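Local coordinates for protein glycoside hydrolase, GH17 family (Formosa sp. Hel1_33_131, PDB 6FCG) that acts as an endo-laminarinase of glycoside hydrolase family 17, probably cleaving internal beta-1,3-glucosidic bonds of the algal glucan laminarin, at residues 187-192 and 233-238; 121-126 and 182-187; 73-78 and 101-106; 94-99 and 115-120; 304-309 and 330-335. All coordinates share one frame; numbering follows the deposited sequence.

In the fold
From the N terminus, interaction 3 opens on helix 68-80 and closes on helix 95-109. Interaction 4 starts on that second helix before interaction 3 has closed and ends on strand 116-121, so the two cross along the chain; M75 also touches I99. Residues 121-126 follow directly, and interaction 2 closes a longer loop onto the start of helix 182-197. Interaction 1 shares K187 with it and reaches forward to the end of helix 226-234. Interaction 5 closes a short loop from strand 301-305 to helix 326-342. Interactions 1 and 3 join neighbouring outer helices of the TIM barrel, interaction 4 a helix to its strand, and interactions 2 and 5 the chain beyond a strand to a helix.

Interaction 1 (187-192 and 233-238); sequences KWVNHL and EAVDYL
V189 on helix 182-197 packs against A234 and V235, where helix 226-234 ends and the chain turns toward strand 238-241; two neighbouring helices of the outer layer of the TIM barrel meet here. From its CB, directed at the other segment, V189 splits into two methyls that both approach V235. CG1, anti to the backbone N (chi1 167°), does most of the touching: it lies 3.8 Å from A234 CB, and A234 C is 4.0 Å from the same methyl. It also meets V235 CG1 at 4.1 Å. CG2, on the other branch, approaches that same V235 CG1, so one methyl of V235 faces the fork of V189. The two valines are set obliquely to each other. V189 further touches I207 of strand 206-212, and Q193, one helical turn on, donates from NE2 to the A234 carbonyl. At the more exposed border of the contact the amide of N190 turns inward, and its OD1 comes to 3.4 Å from A234 CB.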
# COMPACT_ATOMS: atom_id res chain seq x y z
N LYS A 187 -28.38 -36.37 17.10
CA LYS A 187 -28.23 -37.30 18.22
C LYS A 187 -28.75 -36.70 19.53
O LYS A 187 -29.55 -37.30 20.23
CB LYS A 187 -26.77 -37.69 18.37
CG LYS A 187 -26.49 -38.73 19.42
CD LYS A 187 -25.02 -38.74 19.81
CE LYS A 187 -24.80 -39.63 21.01
NZ LYS A 187 -23.37 -39.56 21.44
N TRP A 188 -28.27 -35.51 19.87
CA TRP A 188 -28.64 -34.88 21.14
C TRP A 188 -30.03 -34.28 21.12
O TRP A 188 -30.71 -34.28 22.14
CB TRP A 188 -27.57 -33.87 21.57
CG TRP A 188 -26.28 -34.53 21.88
CD1 TRP A 188 -25.12 -34.39 21.21
CD2 TRP A 188 -26.05 -35.49 22.90
NE1 TRP A 188 -24.15 -35.19 21.77
CE2 TRP A 188 -24.70 -35.87 22.81
CE3 TRP A 188 -26.86 -36.07 23.89
CZ2 TRP A 188 -24.13 -36.79 23.68
CZ3 TRP A 188 -26.30 -36.98 24.76
CH2 TRP A 188 -24.94 -37.34 24.64
N VAL A 189 -30.46 -33.74 20.00
CA VAL A 189 -31.84 -33.29 19.93
C VAL A 189 -32.73 -34.50 20.20
O VAL A 189 -33.69 -34.39 20.95
CB VAL A 189 -32.16 -32.63 18.56
CG1 VAL A 189 -33.66 -32.45 18.35
CG2 VAL A 189 -31.48 -31.29 18.47
N ASN A 190 -32.44 -35.64 19.56
CA ASN A 190 -33.27 -36.83 19.71
C ASN A 190 -33.25 -37.32 21.15
O ASN A 190 -34.27 -37.75 21.66
CB ASN A 190 -32.85 -37.95 18.74
CG ASN A 190 -33.44 -37.78 17.33
OD1 ASN A 190 -34.45 -37.08 17.13
ND2 ASN A 190 -32.84 -38.44 16.36
N HIS A 191 -32.09 -37.26 21.78
CA HIS A 191 -31.96 -37.60 23.19
C HIS A 191 -32.92 -36.78 24.06
O HIS A 191 -33.61 -37.33 24.91
CB HIS A 191 -30.52 -37.36 23.63
CG HIS A 191 -30.27 -37.54 25.10
ND1 HIS A 191 -29.93 -38.76 25.66
CD2 HIS A 191 -30.23 -36.64 26.11
CE1 HIS A 191 -29.73 -38.60 26.96
NE2 HIS A 191 -29.91 -37.33 27.26
N LEU A 192 -32.95 -35.47 23.81
CA LEU A 192 -33.82 -34.55 24.54
C LEU A 192 -35.31 -34.76 24.24
O LEU A 192 -36.13 -34.71 25.15
CB LEU A 192 -33.41 -33.09 24.28
CG LEU A 192 -32.06 -32.62 24.84
CD1 LEU A 192 -31.79 -31.19 24.41
CD2 LEU A 192 -31.98 -32.69 26.35
N GLU A 233 -36.67 -32.23 11.00
CA GLU A 233 -37.83 -32.98 11.53
C GLU A 233 -37.84 -33.06 13.05
O GLU A 233 -38.87 -32.94 13.64
CB GLU A 233 -37.94 -34.45 11.00
CG GLU A 233 -38.56 -34.62 9.56
CD GLU A 233 -40.05 -34.27 9.41
OE1 GLU A 233 -40.66 -33.60 10.26
OE2 GLU A 233 -40.63 -34.60 8.36
N ALA A 234 -36.69 -33.29 13.66
CA ALA A 234 -36.62 -33.55 15.10
C ALA A 234 -36.82 -32.33 15.98
O ALA A 234 -37.40 -32.45 17.05
CB ALA A 234 -35.31 -34.23 15.46
N VAL A 235 -36.34 -31.16 15.55
CA VAL A 235 -36.45 -29.93 16.39
C VAL A 235 -37.89 -29.42 16.47
O VAL A 235 -38.70 -29.70 15.60
CB VAL A 235 -35.54 -28.76 15.91
CG1 VAL A 235 -34.08 -29.16 16.02
CG2 VAL A 235 -35.86 -28.29 14.50
N ASP A 236 -38.20 -28.69 17.53
CA ASP A 236 -39.53 -28.05 17.63
C ASP A 236 -39.57 -26.79 16.78
O ASP A 236 -40.63 -26.46 16.24
CB ASP A 236 -39.89 -27.76 19.08
CG ASP A 236 -40.10 -29.03 19.88
OD1 ASP A 236 -41.12 -29.70 19.65
OD2 ASP A 236 -39.27 -29.35 20.78
N TYR A 237 -38.43 -26.09 16.65
CA TYR A 237 -38.30 -24.96 15.72
C TYR A 237 -36.84 -24.78 15.29
O TYR A 237 -35.95 -25.41 15.84
CB TYR A 237 -38.83 -23.68 16.38
CG TYR A 237 -37.90 -23.01 17.39
CD1 TYR A 237 -37.83 -23.44 18.70
CD2 TYR A 237 -37.13 -21.90 17.04
CE1 TYR A 237 -37.01 -22.80 19.62
CE2 TYR A 237 -36.31 -21.26 17.95
CZ TYR A 237 -36.24 -21.72 19.24
OH TYR A 237 -35.44 -21.08 20.17
N LEU A 238 -36.62 -23.87 14.33
CA LEU A 238 -35.29 -23.52 13.84
C LEU A 238 -34.88 -22.16 14.36
O LEU A 238 -35.54 -21.17 14.11
CB LEU A 238 -35.25 -23.49 12.30
CG LEU A 238 -35.23 -24.84 11.56
CD1 LEU A 238 -36.59 -25.53 11.60
CD2 LEU A 238 -34.82 -24.65 10.11

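Interaction 2 (121-126 and 182-187); sequences AWIDCK and PAVILK
The CG2 methyl of I123 touches two side chains of helix 182-197 at once, I185 CD1 at 3.9 Å and V184 CG2 at 4.0 Å. It stands anti to the backbone N of I123 and is the branch that reaches the helix. I185 comes in by the end of its longer branch, running at a slant to I123, whereas V184 and I123 lie alongside, their side chains pointing opposite ways. Behind these methyls V166 of strand 161-168 packs against both I123 and I185, and L231 of helix 226-234 touches I185, so the contact lies between the barrel wall and the helices outside it. The loop carrying I123, just beyond strand 116-121, has polar bonds of its own. W122 NE1 donates to D124 OD1 at 2.7 Å; the acceptor is nearly in the indole plane but is met from above the carboxylate, 48° out of it, and the bond is bent (136°). The same oxygen takes a bond from W129 NE1, and N143 ND2 binds the D124 carbonyl. No hydrogen bond joins the two segments: methyl packing between them imposes little directionality, while the bonds around D124 are consistent with fixing the course of the loop that presents I123.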
# COMPACT_ATOMS: atom_id res chain seq x y z
N ALA A 121 -26.78 -25.40 25.29
CA ALA A 121 -25.86 -26.48 25.59
C ALA A 121 -24.81 -26.40 24.49
O ALA A 121 -25.16 -26.51 23.30
CB ALA A 121 -26.58 -27.82 25.55
N TRP A 122 -23.56 -26.18 24.87
CA TRP A 122 -22.49 -26.05 23.89
C TRP A 122 -22.04 -27.43 23.40
O TRP A 122 -21.79 -28.34 24.21
CB TRP A 122 -21.30 -25.30 24.45
CG TRP A 122 -20.32 -24.96 23.37
CD1 TRP A 122 -19.34 -25.78 22.86
CD2 TRP A 122 -20.24 -23.74 22.65
NE1 TRP A 122 -18.67 -25.13 21.86
CE2 TRP A 122 -19.19 -23.87 21.71
CE3 TRP A 122 -20.94 -22.55 22.69
CZ2 TRP A 122 -18.83 -22.85 20.84
CZ3 TRP A 122 -20.58 -21.53 21.81
CH2 TRP A 122 -19.53 -21.68 20.91
N ILE A 123 -21.89 -27.55 22.08
CA ILE A 123 -21.46 -28.77 21.42
C ILE A 123 -20.12 -28.56 20.72
O ILE A 123 -19.95 -27.61 19.95
CB ILE A 123 -22.52 -29.16 20.38
CG1 ILE A 123 -23.84 -29.49 21.08
CG2 ILE A 123 -22.06 -30.33 19.54
CD1 ILE A 123 -23.84 -30.72 21.98
N ASP A 124 -19.20 -29.48 20.97
CA ASP A 124 -17.87 -29.49 20.37
C ASP A 124 -17.62 -30.75 19.56
O ASP A 124 -18.18 -31.80 19.86
CB ASP A 124 -16.82 -29.46 21.48
CG ASP A 124 -16.65 -28.09 22.11
OD1 ASP A 124 -16.82 -27.06 21.42
OD2 ASP A 124 -16.25 -28.05 23.30
N CYS A 125 -16.75 -30.62 18.58
CA CYS A 125 -16.13 -31.74 17.90
C CYS A 125 -14.97 -32.26 18.71
O CYS A 125 -14.53 -31.61 19.66
CB CYS A 125 -15.61 -31.29 16.53
SG CYS A 125 -14.05 -30.32 16.51
N LYS A 126 -14.47 -33.43 18.33
CA LYS A 126 -13.36 -34.06 19.04
C LYS A 126 -12.10 -33.18 19.08
O LYS A 126 -11.67 -32.66 18.05
CB LYS A 126 -13.01 -35.40 18.42
CG LYS A 126 -11.98 -36.19 19.22
CD LYS A 126 -11.69 -37.50 18.52
CE LYS A 126 -10.87 -38.43 19.40
NZ LYS A 126 -10.04 -39.29 18.51
N PRO A 182 -24.07 -32.54 11.22
CA PRO A 182 -25.43 -32.51 11.72
C PRO A 182 -25.88 -33.78 12.45
O PRO A 182 -26.75 -33.69 13.29
CB PRO A 182 -26.27 -32.25 10.46
CG PRO A 182 -25.38 -32.55 9.31
CD PRO A 182 -24.00 -32.25 9.79
N ALA A 183 -25.27 -34.93 12.15
CA ALA A 183 -25.56 -36.17 12.88
C ALA A 183 -25.38 -36.01 14.38
O ALA A 183 -26.16 -36.60 15.16
CB ALA A 183 -24.70 -37.32 12.38
N VAL A 184 -24.37 -35.26 14.79
CA VAL A 184 -24.14 -35.06 16.23
C VAL A 184 -25.21 -34.12 16.87
O VAL A 184 -25.72 -34.42 17.94
CB VAL A 184 -22.63 -34.91 16.68
CG1 VAL A 184 -21.62 -35.21 15.57
CG2 VAL A 184 -22.43 -33.53 17.23
N ILE A 185 -25.64 -33.07 16.20
CA ILE A 185 -26.76 -32.29 16.73
C ILE A 185 -28.06 -33.13 16.81
O ILE A 185 -28.75 -33.08 17.83
CB ILE A 185 -27.02 -31.02 15.92
CG1 ILE A 185 -25.74 -30.20 15.76
CG2 ILE A 185 -28.14 -30.20 16.56
CD1 ILE A 185 -24.95 -29.90 17.02
N LEU A 186 -28.35 -33.89 15.75
CA LEU A 186 -29.50 -34.78 15.68
C LEU A 186 -29.52 -35.77 16.84
O LEU A 186 -30.54 -35.98 17.48
CB LEU A 186 -29.48 -35.56 14.37
CG LEU A 186 -30.57 -36.62 14.12
CD1 LEU A 186 -31.95 -35.99 14.06
CD2 LEU A 186 -30.28 -37.37 12.83
N LYS A 187 -28.38 -36.37 17.10
CA LYS A 187 -28.23 -37.30 18.22
C LYS A 187 -28.75 -36.70 19.53
O LYS A 187 -29.55 -37.30 20.23
CB LYS A 187 -26.77 -37.69 18.37
CG LYS A 187 -26.49 -38.73 19.42
CD LYS A 187 -25.02 -38.74 19.81
CE LYS A 187 -24.80 -39.63 21.01
NZ LYS A 187 -23.37 -39.56 21.44

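Interaction 3 (73-78 and 101-106); sequences EDMKIL and KAIREL
M75 of helix 68-80 meets I103 and L106, one turn apart on helix 95-109, and does so with a folded side chain. Its CG stands anti to its own carbonyl carbon; the bend at chi2 (-53°) brings SD against I103, while chi3 (95°) turns CE away from that helix. CB faces L106 CD1 at 3.4 Å, CG lies about equally near L106 CD1 and I103 CG1, and SD reaches I103 CG1 at 3.8 Å and I103 CD1 at 4.0 Å. Both partners run roughly perpendicular to it. K76 works otherwise: its aliphatic chain stays extended through chi2 and chi3, and CE passes 3.7 Å from L106 CD2, so the two methyls of L106 serve two different residues. An alanine here lacks CG and the thioether, which would probably open a gap beside I103 and weaken the packing on L106. The helix axes approach to 10.2 Å and cross at -65°. E105 adds a salt bridge to K72 on the same helix as M75. Beneath, M75 rests on L86 of strand 83-87 while I103 touches M115, just before strand 116-121, and M117 on it, so the helix pair packs against both strands.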
# COMPACT_ATOMS: atom_id res chain seq x y z
N GLU A 73 -28.87 -7.01 38.92
CA GLU A 73 -28.79 -5.67 38.33
C GLU A 73 -29.18 -5.71 36.83
O GLU A 73 -30.06 -4.96 36.40
CB GLU A 73 -27.39 -5.08 38.51
CG GLU A 73 -27.03 -4.66 39.93
CD GLU A 73 -25.58 -4.19 40.10
OE1 GLU A 73 -24.68 -4.63 39.36
OE2 GLU A 73 -25.34 -3.33 40.99
N ASP A 74 -28.59 -6.64 36.08
CA ASP A 74 -28.86 -6.77 34.63
C ASP A 74 -30.29 -7.16 34.35
O ASP A 74 -30.94 -6.60 33.47
CB ASP A 74 -27.93 -7.80 33.98
CG ASP A 74 -26.49 -7.37 33.97
OD1 ASP A 74 -26.20 -6.22 34.39
OD2 ASP A 74 -25.60 -8.16 33.59
N MET A 75 -30.77 -8.13 35.10
CA MET A 75 -32.13 -8.59 34.93
C MET A 75 -33.12 -7.46 35.14
O MET A 75 -34.08 -7.35 34.38
CB MET A 75 -32.45 -9.75 35.88
CG MET A 75 -31.70 -11.06 35.66
SD MET A 75 -31.76 -11.76 34.01
CE MET A 75 -30.23 -11.11 33.30
N LYS A 76 -32.89 -6.64 36.17
CA LYS A 76 -33.80 -5.52 36.44
C LYS A 76 -33.80 -4.54 35.27
O LYS A 76 -34.88 -4.13 34.83
CB LYS A 76 -33.47 -4.80 37.75
CG LYS A 76 -33.67 -5.64 39.02
CD LYS A 76 -33.86 -4.80 40.28
CE LYS A 76 -33.45 -5.51 41.56
NZ LYS A 76 -32.32 -4.88 42.29
N ILE A 77 -32.61 -4.21 34.76
CA ILE A 77 -32.46 -3.35 33.59
C ILE A 77 -33.18 -3.90 32.35
O ILE A 77 -33.89 -3.16 31.64
CB ILE A 77 -30.97 -3.13 33.25
CG1 ILE A 77 -30.30 -2.28 34.32
CG2 ILE A 77 -30.79 -2.45 31.88
CD1 ILE A 77 -28.81 -2.45 34.39
N LEU A 78 -33.00 -5.18 32.06
CA LEU A 78 -33.62 -5.76 30.88
C LEU A 78 -35.12 -5.80 31.04
O LEU A 78 -35.86 -5.59 30.07
CB LEU A 78 -33.08 -7.18 30.62
CG LEU A 78 -31.60 -7.28 30.27
CD1 LEU A 78 -31.25 -8.72 29.98
CD2 LEU A 78 -31.25 -6.40 29.08
N LYS A 101 -30.52 -18.67 39.08
CA LYS A 101 -30.62 -18.36 40.51
C LYS A 101 -31.09 -16.93 40.77
O LYS A 101 -31.95 -16.68 41.63
CB LYS A 101 -29.31 -18.63 41.26
CG LYS A 101 -29.11 -20.11 41.52
CD LYS A 101 -27.73 -20.50 42.04
CE LYS A 101 -27.57 -22.01 41.84
NZ LYS A 101 -26.30 -22.53 42.37
N ALA A 102 -30.52 -16.03 39.99
CA ALA A 102 -30.81 -14.62 40.06
C ALA A 102 -32.25 -14.34 39.70
O ALA A 102 -32.90 -13.57 40.39
CB ALA A 102 -29.90 -13.84 39.13
N ILE A 103 -32.73 -14.96 38.62
CA ILE A 103 -34.11 -14.77 38.20
C ILE A 103 -35.03 -15.32 39.28
O ILE A 103 -36.02 -14.67 39.62
CB ILE A 103 -34.40 -15.41 36.83
CG1 ILE A 103 -33.60 -14.67 35.73
CG2 ILE A 103 -35.89 -15.37 36.49
CD1 ILE A 103 -33.65 -15.30 34.37
N ARG A 104 -34.70 -16.49 39.84
CA ARG A 104 -35.51 -17.08 40.90
C ARG A 104 -35.61 -16.15 42.10
O ARG A 104 -36.73 -15.88 42.57
CB ARG A 104 -35.02 -18.44 41.33
CG ARG A 104 -35.90 -19.05 42.41
CD ARG A 104 -35.49 -20.43 42.86
NE ARG A 104 -35.76 -21.63 42.03
CZ ARG A 104 -36.69 -21.82 41.08
NH1 ARG A 104 -37.59 -20.88 40.67
NH2 ARG A 104 -36.71 -23.03 40.50
N GLU A 105 -34.49 -15.60 42.57
CA GLU A 105 -34.54 -14.62 43.65
C GLU A 105 -35.44 -13.43 43.34
O GLU A 105 -36.25 -13.03 44.18
CB GLU A 105 -33.15 -14.11 44.03
CG GLU A 105 -32.36 -15.08 44.89
CD GLU A 105 -31.04 -14.49 45.39
OE1 GLU A 105 -30.09 -15.27 45.61
OE2 GLU A 105 -30.95 -13.25 45.56
N LEU A 106 -35.33 -12.88 42.13
CA LEU A 106 -36.17 -11.74 41.75
C LEU A 106 -37.67 -12.07 41.65
O LEU A 106 -38.49 -11.22 41.92
CB LEU A 106 -35.74 -11.10 40.43
CG LEU A 106 -34.37 -10.47 40.34
CD1 LEU A 106 -33.89 -10.43 38.91
CD2 LEU A 106 -34.31 -9.06 40.92

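Interaction 4 (94-99 and 115-120); sequences AHTSNI and MYMMVG
M117 projects from strand 116-121 straight at helix 95-109, and its terminal methyl and sulfur meet I99 and T96. The chain is extended from the backbone through chi2 (166°) and turns only at chi3 (-45°), which swings CE toward I99. That methyl lies 3.4 Å from I99 CG2 and 3.9 Å from I99 CB, the two side chains standing at about a right angle. T96 approaches M117 at a slant: its CG2, anti to the backbone N, sits 4.0 Å from SD, and the same methyl reaches V119 CG1 at 4.2 Å. The other branch of I99 is occupied, with CD1 over one face of the H95 ring, near its rim. Strand and helix run almost antiparallel, at 161° with their axes 10.2 Å apart, as expected where the crossover helix of the beta-alpha-beta unit 83-87, 95-109 and 116-121 packs on its second strand. L86 of the preceding strand also packs on M117. T96 divides its two branches by chemistry: OG1 is bonded to the N90 carbonyl, outside the contact, while CG2 is given to the strand. The touching groups are hydrocarbon or thioether, a flexible methionine end filling the angle between two branched residues.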
# COMPACT_ATOMS: atom_id res chain seq x y z
N ALA A 94 -20.36 -21.54 35.35
CA ALA A 94 -21.45 -21.29 36.32
C ALA A 94 -22.48 -20.24 35.88
O ALA A 94 -23.59 -20.21 36.40
CB ALA A 94 -20.84 -20.85 37.65
N HIS A 95 -22.06 -19.38 34.95
CA HIS A 95 -22.83 -18.23 34.49
C HIS A 95 -24.34 -18.48 34.26
O HIS A 95 -25.16 -17.76 34.78
CB HIS A 95 -22.12 -17.72 33.23
CG HIS A 95 -22.79 -16.58 32.54
ND1 HIS A 95 -23.43 -16.71 31.32
CD2 HIS A 95 -22.87 -15.27 32.86
CE1 HIS A 95 -23.91 -15.54 30.94
NE2 HIS A 95 -23.60 -14.66 31.86
N THR A 96 -24.70 -19.50 33.49
CA THR A 96 -26.10 -19.74 33.15
C THR A 96 -26.90 -20.14 34.37
O THR A 96 -28.02 -19.70 34.56
CB THR A 96 -26.19 -20.82 32.08
OG1 THR A 96 -25.61 -20.30 30.87
CG2 THR A 96 -27.63 -21.30 31.85
N SER A 97 -26.32 -21.04 35.15
CA SER A 97 -26.88 -21.49 36.41
C SER A 97 -27.09 -20.30 37.35
O SER A 97 -28.12 -20.21 38.03
CB SER A 97 -25.92 -22.53 37.01
OG SER A 97 -26.22 -22.82 38.35
N ASN A 98 -26.14 -19.40 37.40
CA ASN A 98 -26.29 -18.22 38.25
C ASN A 98 -27.37 -17.26 37.76
O ASN A 98 -28.00 -16.59 38.58
CB ASN A 98 -24.96 -17.51 38.45
CG ASN A 98 -23.98 -18.35 39.25
OD1 ASN A 98 -24.38 -19.11 40.13
ND2 ASN A 98 -22.72 -18.18 38.99
N ILE A 99 -27.61 -17.20 36.44
CA ILE A 99 -28.66 -16.35 35.92
C ILE A 99 -30.01 -16.90 36.38
O ILE A 99 -30.88 -16.16 36.81
CB ILE A 99 -28.60 -16.22 34.40
CG1 ILE A 99 -27.29 -15.51 34.02
CG2 ILE A 99 -29.77 -15.40 33.87
CD1 ILE A 99 -26.93 -15.59 32.55
N MET A 115 -39.19 -13.45 33.68
CA MET A 115 -38.07 -13.57 32.74
C MET A 115 -37.94 -15.03 32.40
O MET A 115 -37.90 -15.86 33.30
CB MET A 115 -36.75 -13.05 33.34
CG MET A 115 -35.61 -12.92 32.32
SD MET A 115 -35.88 -11.64 31.08
CE MET A 115 -35.66 -10.17 32.08
N TYR A 116 -37.86 -15.33 31.11
CA TYR A 116 -37.68 -16.70 30.62
C TYR A 116 -36.34 -16.89 29.97
O TYR A 116 -35.65 -15.92 29.65
CB TYR A 116 -38.77 -17.02 29.64
CG TYR A 116 -40.12 -16.84 30.26
CD1 TYR A 116 -40.61 -17.75 31.19
CD2 TYR A 116 -40.89 -15.73 29.96
CE1 TYR A 116 -41.84 -17.58 31.77
CE2 TYR A 116 -42.14 -15.55 30.54
CZ TYR A 116 -42.62 -16.48 31.43
OH TYR A 116 -43.84 -16.27 32.01
N MET A 117 -35.94 -18.15 29.82
CA MET A 117 -34.61 -18.48 29.30
C MET A 117 -34.60 -19.55 28.22
O MET A 117 -35.26 -20.58 28.34
CB MET A 117 -33.70 -18.91 30.43
CG MET A 117 -32.24 -19.07 30.00
SD MET A 117 -30.98 -19.21 31.32
CE MET A 117 -31.49 -17.91 32.43
N MET A 118 -33.84 -19.27 27.16
CA MET A 118 -33.40 -20.24 26.14
C MET A 118 -32.01 -20.68 26.54
O MET A 118 -31.09 -19.87 26.48
CB MET A 118 -33.38 -19.56 24.78
CG MET A 118 -32.88 -20.40 23.61
SD MET A 118 -32.75 -19.43 22.08
CE MET A 118 -31.92 -20.62 21.05
N VAL A 119 -31.85 -21.92 27.01
CA VAL A 119 -30.57 -22.40 27.54
C VAL A 119 -29.78 -23.09 26.46
O VAL A 119 -30.25 -24.02 25.83
CB VAL A 119 -30.73 -23.36 28.71
CG1 VAL A 119 -29.40 -23.99 29.09
CG2 VAL A 119 -31.29 -22.64 29.90
N GLY A 120 -28.55 -22.62 26.27
CA GLY A 120 -27.62 -23.17 25.30
C GLY A 120 -26.75 -24.23 25.92
O GLY A 120 -26.10 -24.01 26.95

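Interaction 5 (304-309 and 330-335); sequences GETGWA and AIFYNH
F332 and W308 both hold CG anti to the backbone N, with chi1 of -173° and -164°, and these torsions carry the two rings toward each other from helix 326-342 and from the chain just beyond strand 301-305, a helix and a strand end of the TIM barrel. W308 CE3 lies over one face of the phenylalanine, displaced toward its rim, 3.6 Å from F332 CD1. The planes are inclined by 39° and the centroids of the F332 ring and the six-membered ring of W308 are 5.0 Å apart, so the rings meet obliquely. W308 CB continues the contact to F332 CD2 at 3.7 Å. The indole itself is tethered by NE1 to the A323 carbonyl and packs on M274 and A277 of helix 266-294. T306 approaches the phenyl ring from another direction: OG1, bonded to the T242 carbonyl, lies in the ring plane at its edge, 3.5 Å from F332 CZ. A serine in place of F332 would probably leave W308 CE3 without the surface beneath it and open a gap between strand end and helix. Beside T306, the backbone amide G307 N also stands at the phenyl edge, 4.0 Å from F332 CE2.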
# COMPACT_ATOMS: atom_id res chain seq x y z
N GLY A 304 -32.33 -16.51 16.15
CA GLY A 304 -31.53 -16.77 17.33
C GLY A 304 -30.37 -15.81 17.55
O GLY A 304 -29.85 -15.74 18.67
N GLU A 305 -29.91 -15.15 16.49
CA GLU A 305 -28.80 -14.23 16.64
C GLU A 305 -28.69 -13.31 15.44
O GLU A 305 -28.63 -13.75 14.31
CB GLU A 305 -27.48 -14.99 16.91
CG GLU A 305 -26.50 -14.24 17.83
CD GLU A 305 -25.16 -14.95 18.00
OE1 GLU A 305 -24.13 -14.43 17.48
OE2 GLU A 305 -25.11 -16.04 18.63
N THR A 306 -28.68 -12.01 15.71
CA THR A 306 -28.19 -11.01 14.77
C THR A 306 -27.83 -9.76 15.56
O THR A 306 -28.34 -9.55 16.65
CB THR A 306 -29.22 -10.69 13.67
OG1 THR A 306 -28.59 -9.89 12.67
CG2 THR A 306 -30.42 -9.93 14.23
N GLY A 307 -26.96 -8.93 15.00
CA GLY A 307 -26.47 -7.76 15.70
C GLY A 307 -25.58 -6.88 14.84
O GLY A 307 -25.14 -7.27 13.78
N TRP A 308 -25.33 -5.67 15.33
CA TRP A 308 -24.55 -4.67 14.61
C TRP A 308 -23.73 -3.84 15.61
O TRP A 308 -24.28 -3.06 16.36
CB TRP A 308 -25.52 -3.77 13.83
CG TRP A 308 -24.92 -2.96 12.79
CD1 TRP A 308 -24.15 -1.84 12.96
CD2 TRP A 308 -25.05 -3.15 11.39
NE1 TRP A 308 -23.78 -1.33 11.74
CE2 TRP A 308 -24.31 -2.12 10.76
CE3 TRP A 308 -25.70 -4.09 10.60
CZ2 TRP A 308 -24.21 -2.00 9.38
CZ3 TRP A 308 -25.60 -3.98 9.23
CH2 TRP A 308 -24.86 -2.94 8.63
N ALA A 309 -22.41 -4.04 15.62
CA ALA A 309 -21.57 -3.45 16.63
C ALA A 309 -21.43 -1.95 16.50
O ALA A 309 -21.53 -1.39 15.39
CB ALA A 309 -20.22 -4.11 16.61
N ALA A 330 -28.48 1.46 16.06
CA ALA A 330 -29.87 1.78 16.38
C ALA A 330 -30.80 1.56 15.19
O ALA A 330 -31.88 0.97 15.33
CB ALA A 330 -29.98 3.21 16.88
N ILE A 331 -30.39 2.02 14.01
CA ILE A 331 -31.19 1.79 12.82
C ILE A 331 -31.41 0.29 12.56
O ILE A 331 -32.53 -0.16 12.30
CB ILE A 331 -30.58 2.47 11.59
CG1 ILE A 331 -30.68 3.98 11.73
CG2 ILE A 331 -31.30 2.02 10.31
CD1 ILE A 331 -29.79 4.75 10.77
N PHE A 332 -30.34 -0.49 12.68
CA PHE A 332 -30.44 -1.93 12.46
C PHE A 332 -31.35 -2.59 13.50
O PHE A 332 -32.23 -3.36 13.12
CB PHE A 332 -29.05 -2.58 12.45
CG PHE A 332 -29.07 -4.03 12.05
CD1 PHE A 332 -29.30 -4.39 10.74
CD2 PHE A 332 -28.85 -5.03 12.99
CE1 PHE A 332 -29.32 -5.72 10.35
CE2 PHE A 332 -28.85 -6.36 12.61
CZ PHE A 332 -29.09 -6.71 11.29
N TYR A 333 -31.12 -2.28 14.77
CA TYR A 333 -31.91 -2.83 15.87
C TYR A 333 -33.42 -2.62 15.64
O TYR A 333 -34.20 -3.56 15.75
CB TYR A 333 -31.51 -2.20 17.21
CG TYR A 333 -32.31 -2.71 18.38
CD1 TYR A 333 -32.07 -3.97 18.91
CD2 TYR A 333 -33.29 -1.92 18.96
CE1 TYR A 333 -32.79 -4.44 20.00
CE2 TYR A 333 -34.02 -2.37 20.06
CZ TYR A 333 -33.78 -3.63 20.57
OH TYR A 333 -34.54 -4.02 21.65
N ASN A 334 -33.80 -1.38 15.31
CA ASN A 334 -35.20 -1.02 15.07
C ASN A 334 -35.79 -1.67 13.84
O ASN A 334 -36.95 -2.11 13.88
CB ASN A 334 -35.39 0.49 15.01
CG ASN A 334 -35.09 1.17 16.33
OD1 ASN A 334 -35.37 0.63 17.41
ND2 ASN A 334 -34.55 2.35 16.27
N HIS A 335 -35.02 -1.76 12.76
CA HIS A 335 -35.48 -2.48 11.56
C HIS A 335 -35.74 -3.95 11.86
O HIS A 335 -36.71 -4.52 11.37
CB HIS A 335 -34.49 -2.39 10.40
CG HIS A 335 -34.57 -1.14 9.57
ND1 HIS A 335 -35.72 -0.39 9.42
CD2 HIS A 335 -33.64 -0.54 8.80
CE1 HIS A 335 -35.48 0.64 8.62
NE2 HIS A 335 -34.22 0.57 8.23